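Local coordinates for catabolite control protein A (Lactococcus lactis, PDB 2O20) that probably acts as a global DNA-binding regulator of carbon catabolite repression and activation, repressing some genes and activating others, at residues Thr249-Leu254 / Pro285-Val290; Thr172-Asp177 / Glu270-Ala275. The protein carries 1 engineered substitution. All blocks are in the same frame, centred on the assembly; numbering follows the deposited sequence.

Contact 1 (Thr249-Leu254 / Pro285-Val290); sequences TVAVGL and PTLTSV
Thr288 OG1, on the residue that follows Leu287, through which 285-290 meets helix 248-260, is gripped by both Arg328 N and Thr331 OG1, and the carbonyl oxygen of Leu287 is hydrogen-bonded to Arg328 NH1. These bonds to the C-terminal tail probably help to set the backbone from which Leu287 points toward the helix. The touching is done by a single methyl: Leu287 CD1 lies 3.6 Å from Val252 CG2 and, more loosely, 4.1 Å from Ala251 CB. Val252 presents CG2 because its first torsion (177°) places CG1 opposite the backbone N and leaves CG2 beside that N, nearer to Ala251; the leucine and valine side chains cross obliquely. Leu287 has two modelled conformers, and its chi1 of -142° in this one is away from a staggered value, so the exact fit of CD1 is less certain than the general placement of the side chain. Farther along, Ser289 OG donates to Val290 O over 3.0 Å, standing 41° above the carbonyl plane. Strand 289-291, to which both residues belong, leads the chain out of the C-terminal subdomain of the LacI-family, periplasmic-binding-protein-like fold. Val252 also packs on Tyr282 of the second subunit, which places this side of the helix at the dimer interface. Between 249-254 and 285-290 no hydrogen bond forms and just 97 Å² is buried; the two are therefore joined by van der Waals contact alone, while polar groups of 285-290 find partners elsewhere, among them Ser273 and Arg328.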
loop_
_atom_site.group_PDB
_atom_site.type_symbol
_atom_site.label_atom_id
_atom_site.label_comp_id
_atom_site.label_asym_id
_atom_site.label_seq_id
_atom_site.Cartn_x
_atom_site.Cartn_y
_atom_site.Cartn_z
ATOM N N THR D 249 -6.126 8.303 1.086
ATOM C CA THR D 249 -7.090 7.309 0.620
ATOM C C THR D 249 -8.467 7.943 0.393
ATOM O O THR D 249 -9.131 7.651 -0.583
ATOM C CB THR D 249 -7.277 6.163 1.613
ATOM O OG1 THR D 249 -7.393 6.726 2.933
ATOM C CG2 THR D 249 -6.116 5.182 1.549
ATOM N N VAL D 250 -8.857 8.825 1.299
ATOM C CA VAL D 250 -10.098 9.594 1.166
ATOM C C VAL D 250 -10.100 10.531 -0.072
ATOM O O VAL D 250 -11.078 10.614 -0.805
ATOM C CB VAL D 250 -10.395 10.356 2.467
ATOM C CG1 VAL D 250 -11.708 11.129 2.342
ATOM C CG2 VAL D 250 -10.409 9.393 3.680
ATOM N N ALA D 251 -8.999 11.241 -0.281
ATOM C CA ALA D 251 -8.822 12.151 -1.420
ATOM C C ALA D 251 -8.907 11.441 -2.734
ATOM O O ALA D 251 -9.484 11.979 -3.666
ATOM C CB ALA D 251 -7.493 12.875 -1.350
ATOM N N VAL D 252 -8.259 10.275 -2.803
ATOM C CA VAL D 252 -8.271 9.468 -4.004
ATOM C C VAL D 252 -9.697 8.974 -4.289
ATOM O O VAL D 252 -10.108 8.941 -5.459
ATOM C CB VAL D 252 -7.274 8.285 -3.943
ATOM C CG1 VAL D 252 -7.368 7.416 -5.176
ATOM C CG2 VAL D 252 -5.832 8.784 -3.807
ATOM N N GLY D 253 -10.435 8.599 -3.237
ATOM C CA GLY D 253 -11.849 8.262 -3.353
ATOM C C GLY D 253 -12.738 9.386 -3.858
ATOM O O GLY D 253 -13.567 9.165 -4.755
ATOM N N LEU D 254 -12.547 10.590 -3.322
ATOM C CA LEU D 254 -13.252 11.803 -3.763
ATOM C C LEU D 254 -12.974 12.090 -5.236
ATOM O O LEU D 254 -13.912 12.311 -6.017
ATOM C CB LEU D 254 -12.846 13.030 -2.910
ATOM C CG LEU D 254 -13.662 14.302 -3.171
ATOM C CD1 LEU D 254 -15.068 14.076 -2.695
ATOM C CD2 LEU D 254 -13.058 15.516 -2.513
ATOM N N PRO D 285 -6.692 11.676 -12.974
ATOM C CA PRO D 285 -5.620 12.697 -13.011
ATOM C C PRO D 285 -4.692 12.705 -11.798
ATOM O O PRO D 285 -5.040 12.191 -10.724
ATOM C CB PRO D 285 -6.393 14.037 -13.067
ATOM C CG PRO D 285 -7.714 13.750 -12.768
ATOM C CD PRO D 285 -8.006 12.307 -13.130
ATOM N N THR D 286 -3.522 13.291 -11.987
ATOM C CA THR D 286 -2.550 13.416 -10.916
ATOM C C THR D 286 -3.054 14.315 -9.786
ATOM O O THR D 286 -3.791 15.288 -10.005
ATOM C CB THR D 286 -1.158 13.888 -11.422
ATOM O OG1 THR D 286 -1.256 15.195 -11.987
ATOM C CG2 THR D 286 -0.596 12.931 -12.419
ATOM N N LEU D 287 -2.726 13.900 -8.577
ATOM C CA LEU D 287 -3.319 14.445 -7.367
ATOM C C LEU D 287 -2.410 15.445 -6.630
ATOM O O LEU D 287 -1.353 15.084 -6.091
ATOM C CB LEU D 287 -3.698 13.286 -6.425
ATOM C CG LEU D 287 -5.000 13.386 -5.619
ATOM C CD1 LEU D 287 -5.108 12.205 -4.641
ATOM C CD2 LEU D 287 -5.166 14.700 -4.873
ATOM N N THR D 288 -2.834 16.699 -6.571
ATOM C CA THR D 288 -2.143 17.704 -5.757
ATOM C C THR D 288 -2.182 17.332 -4.262
ATOM O O THR D 288 -3.209 16.911 -3.742
ATOM C CB THR D 288 -2.762 19.119 -5.986
ATOM O OG1 THR D 288 -2.554 19.511 -7.339
ATOM C CG2 THR D 288 -2.134 20.179 -5.086
ATOM N N SER D 289 -1.061 17.490 -3.566
ATOM C CA SER D 289 -0.995 17.043 -2.161
ATOM C C SER D 289 0.056 17.809 -1.345
ATOM O O SER D 289 1.113 18.151 -1.855
ATOM C CB SER D 289 -0.668 15.529 -2.102
ATOM O OG SER D 289 -0.969 14.963 -0.851
ATOM N N VAL D 290 -0.242 18.028 -0.068
ATOM C CA VAL D 290 0.801 18.221 0.936
ATOM C C VAL D 290 1.705 16.971 0.919
ATOM O O VAL D 290 1.215 15.824 0.972
ATOM C CB VAL D 290 0.184 18.418 2.358
ATOM C CG1 VAL D 290 1.239 18.350 3.472
ATOM C CG2 VAL D 290 -0.621 19.715 2.414
#

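Contact 2 (Thr172-Asp177 / Glu270-Ala275); sequences TKKLID and EIISGA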
loop_
_atom_site.group_PDB
_atom_site.type_symbol
_atom_site.label_atom_id
_atom_site.label_comp_id
_atom_site.label_asym_id
_atom_site.label_seq_id
_atom_site.Cartn_x
_atom_site.Cartn_y
_atom_site.Cartn_z
ATOM N N THR D 172 -5.638 25.593 2.060
ATOM C CA THR D 172 -6.858 26.397 1.918
ATOM C C THR D 172 -6.567 27.675 1.105
ATOM O O THR D 172 -7.304 27.993 0.183
ATOM C CB THR D 172 -7.467 26.721 3.292
ATOM O OG1 THR D 172 -7.652 25.496 4.025
ATOM C CG2 THR D 172 -8.796 27.503 3.161
ATOM N N LYS D 173 -5.466 28.373 1.419
ATOM C CA LYS D 173 -5.076 29.577 0.683
ATOM C C LYS D 173 -4.821 29.336 -0.803
ATOM O O LYS D 173 -5.149 30.160 -1.635
ATOM C CB LYS D 173 -3.815 30.200 1.335
ATOM C CG LYS D 173 -3.518 31.606 0.931
ATOM C CD LYS D 173 -2.297 32.157 1.722
ATOM C CE LYS D 173 -2.101 33.632 1.492
ATOM N NZ LYS D 173 -1.050 34.138 2.414
ATOM N N LYS D 174 -4.242 28.189 -1.145
ATOM C CA LYS D 174 -4.040 27.826 -2.531
ATOM C C LYS D 174 -5.371 27.749 -3.303
ATOM O O LYS D 174 -5.462 28.180 -4.451
ATOM C CB LYS D 174 -3.303 26.483 -2.597
ATOM C CG LYS D 174 -2.979 26.025 -3.988
ATOM C CD LYS D 174 -1.964 24.892 -3.985
ATOM C CE LYS D 174 -1.859 24.275 -5.335
ATOM N NZ LYS D 174 -1.173 25.178 -6.293
ATOM N N LEU D 175 -6.399 27.201 -2.674
ATOM C CA LEU D 175 -7.720 27.092 -3.318
ATOM C C LEU D 175 -8.412 28.479 -3.358
ATOM O O LEU D 175 -9.141 28.805 -4.304
ATOM C CB LEU D 175 -8.591 26.079 -2.577
ATOM C CG LEU D 175 -8.075 24.634 -2.622
ATOM C CD1 LEU D 175 -8.831 23.723 -1.676
ATOM C CD2 LEU D 175 -8.115 24.092 -4.035
ATOM N N ILE D 176 -8.191 29.282 -2.332
ATOM C CA ILE D 176 -8.687 30.682 -2.334
ATOM C C ILE D 176 -8.071 31.425 -3.513
ATOM O O ILE D 176 -8.757 32.119 -4.246
ATOM C CB ILE D 176 -8.372 31.401 -1.003
ATOM C CG1 ILE D 176 -9.294 30.850 0.082
ATOM C CG2 ILE D 176 -8.579 32.958 -1.115
ATOM C CD1 ILE D 176 -8.889 31.178 1.451
ATOM N N ASP D 177 -6.772 31.246 -3.713
ATOM C CA ASP D 177 -6.064 31.988 -4.740
ATOM C C ASP D 177 -6.415 31.581 -6.170
ATOM O O ASP D 177 -6.176 32.370 -7.086
ATOM C CB ASP D 177 -4.548 31.967 -4.481
ATOM C CG ASP D 177 -4.145 32.783 -3.229
ATOM O OD1 ASP D 177 -4.973 33.555 -2.692
ATOM O OD2 ASP D 177 -2.992 32.649 -2.776
ATOM N N GLU D 270 -11.673 21.152 -7.539
ATOM C CA GLU D 270 -10.249 21.017 -7.223
ATOM C C GLU D 270 -10.073 20.287 -5.893
ATOM O O GLU D 270 -10.887 20.430 -4.994
ATOM C CB GLU D 270 -9.587 22.377 -7.110
ATOM C CG GLU D 270 -9.642 23.271 -8.356
ATOM C CD GLU D 270 -8.821 24.533 -8.189
ATOM O OE1 GLU D 270 -7.588 24.451 -8.019
ATOM O OE2 GLU D 270 -9.431 25.637 -8.176
ATOM N N ILE D 271 -9.022 19.482 -5.805
ATOM C CA ILE D 271 -8.747 18.652 -4.631
ATOM C C ILE D 271 -7.252 18.766 -4.227
ATOM O O ILE D 271 -6.357 18.690 -5.062
ATOM C CB ILE D 271 -9.077 17.152 -4.878
ATOM C CG1 ILE D 271 -10.543 16.974 -5.272
ATOM C CG2 ILE D 271 -8.773 16.308 -3.619
ATOM C CD1 ILE D 271 -10.906 15.562 -5.732
ATOM N N ILE D 272 -7.020 18.919 -2.927
ATOM C CA ILE D 272 -5.666 18.856 -2.363
ATOM C C ILE D 272 -5.691 17.796 -1.258
ATOM O O ILE D 272 -6.516 17.857 -0.357
ATOM C CB ILE D 272 -5.197 20.241 -1.800
ATOM C CG1 ILE D 272 -5.263 21.314 -2.889
ATOM C CG2 ILE D 272 -3.737 20.099 -1.226
ATOM C CD1 ILE D 272 -4.891 22.731 -2.429
ATOM N N SER D 273 -4.828 16.800 -1.375
ATOM C CA SER D 273 -4.675 15.739 -0.388
ATOM C C SER D 273 -3.657 16.073 0.730
ATOM O O SER D 273 -2.989 17.100 0.719
ATOM C CB SER D 273 -4.280 14.433 -1.114
ATOM O OG SER D 273 -4.430 13.303 -0.258
ATOM N N GLY D 274 -3.574 15.175 1.701
ATOM C CA GLY D 274 -2.914 15.440 2.950
ATOM C C GLY D 274 -1.485 14.969 3.194
ATOM O O GLY D 274 -0.836 15.529 4.088
ATOM N N ALA D 275 -0.979 13.969 2.466
ATOM C CA ALA D 275 0.382 13.420 2.751
ATOM C C ALA D 275 1.293 12.977 1.594
ATOM O O ALA D 275 2.526 12.841 1.779
ATOM C CB ALA D 275 0.277 12.254 3.787
HETATM O O HOH W 1 -5.910 25.663 -6.563
#
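Helix 164-177 covers one face of the parallel sheet of the C-terminal subdomain, and here its last turns meet the outermost strand, 270-272, through Leu175 and Ile272. The two side chains meet end-on, Ile272 CD1 coming within 3.7 Å of the branch point of leucine, Leu175 CG. With CG1 lying beside the backbone N (chi1 -57°) and an extended second torsion, Ile272 delivers this methyl between Leu175 and the aliphatic part of Lys174, whose CD is 4.0 Å from Ile272 CD1. Leu175 CD2 serves a second neighbour, packing at 3.8 Å on Glu270 CB as the leucine and glutamate run alongside with reversed directions. The segment axes approach to 9.6 Å and run nearly antiparallel, at 161°, as befits a helix laid on a sheet in an alpha/beta sandwich. Ile271, between the two strand residues that face this helix, points away from it and packs on Leu254 and Leu255 of helix 248-260, the layer on the other face. Polar chemistry sits at the margin of the apolar patch. A water lies 2.5 Å from Glu270 OE1, short enough to treat with caution, and bonds only weakly to Lys174 O, so any bridge is tenuous. Glu270 OE2 forms a salt bridge with Lys332 and hydrogen bonds with Asn180 ND2 and Ser178 OG, surroundings that would probably favour the ionised carboxylate despite its burial. Lys174 NZ, bonded to Ser327 OG, stays 6.7 Å from Glu270 OE1, so the opposite charges do not pair directly.

How the contacts relate
Contacts 1 and 2 have centres 11 Å apart and are joined through Ser273, next in the chain to Ile272. Both its N and its O probably hydrogen-bond to 285-290, with Thr288 O 2.9 Å from Ser273 N and Val290 N 3.0 Å from Ser273 O, while Ser273 OG packs 3.3 Å from Ala251 CB on the helix of contact 1. Helix 248-260 leads in sequence to strand 270-272 and then to strand 289-291, so the segments of the two contacts alternate along the chain. Together they form successive layers of the C-terminal subdomain: helix 164-177 and helix 248-260 on the two faces of strand 270-272, with 285-290 alongside.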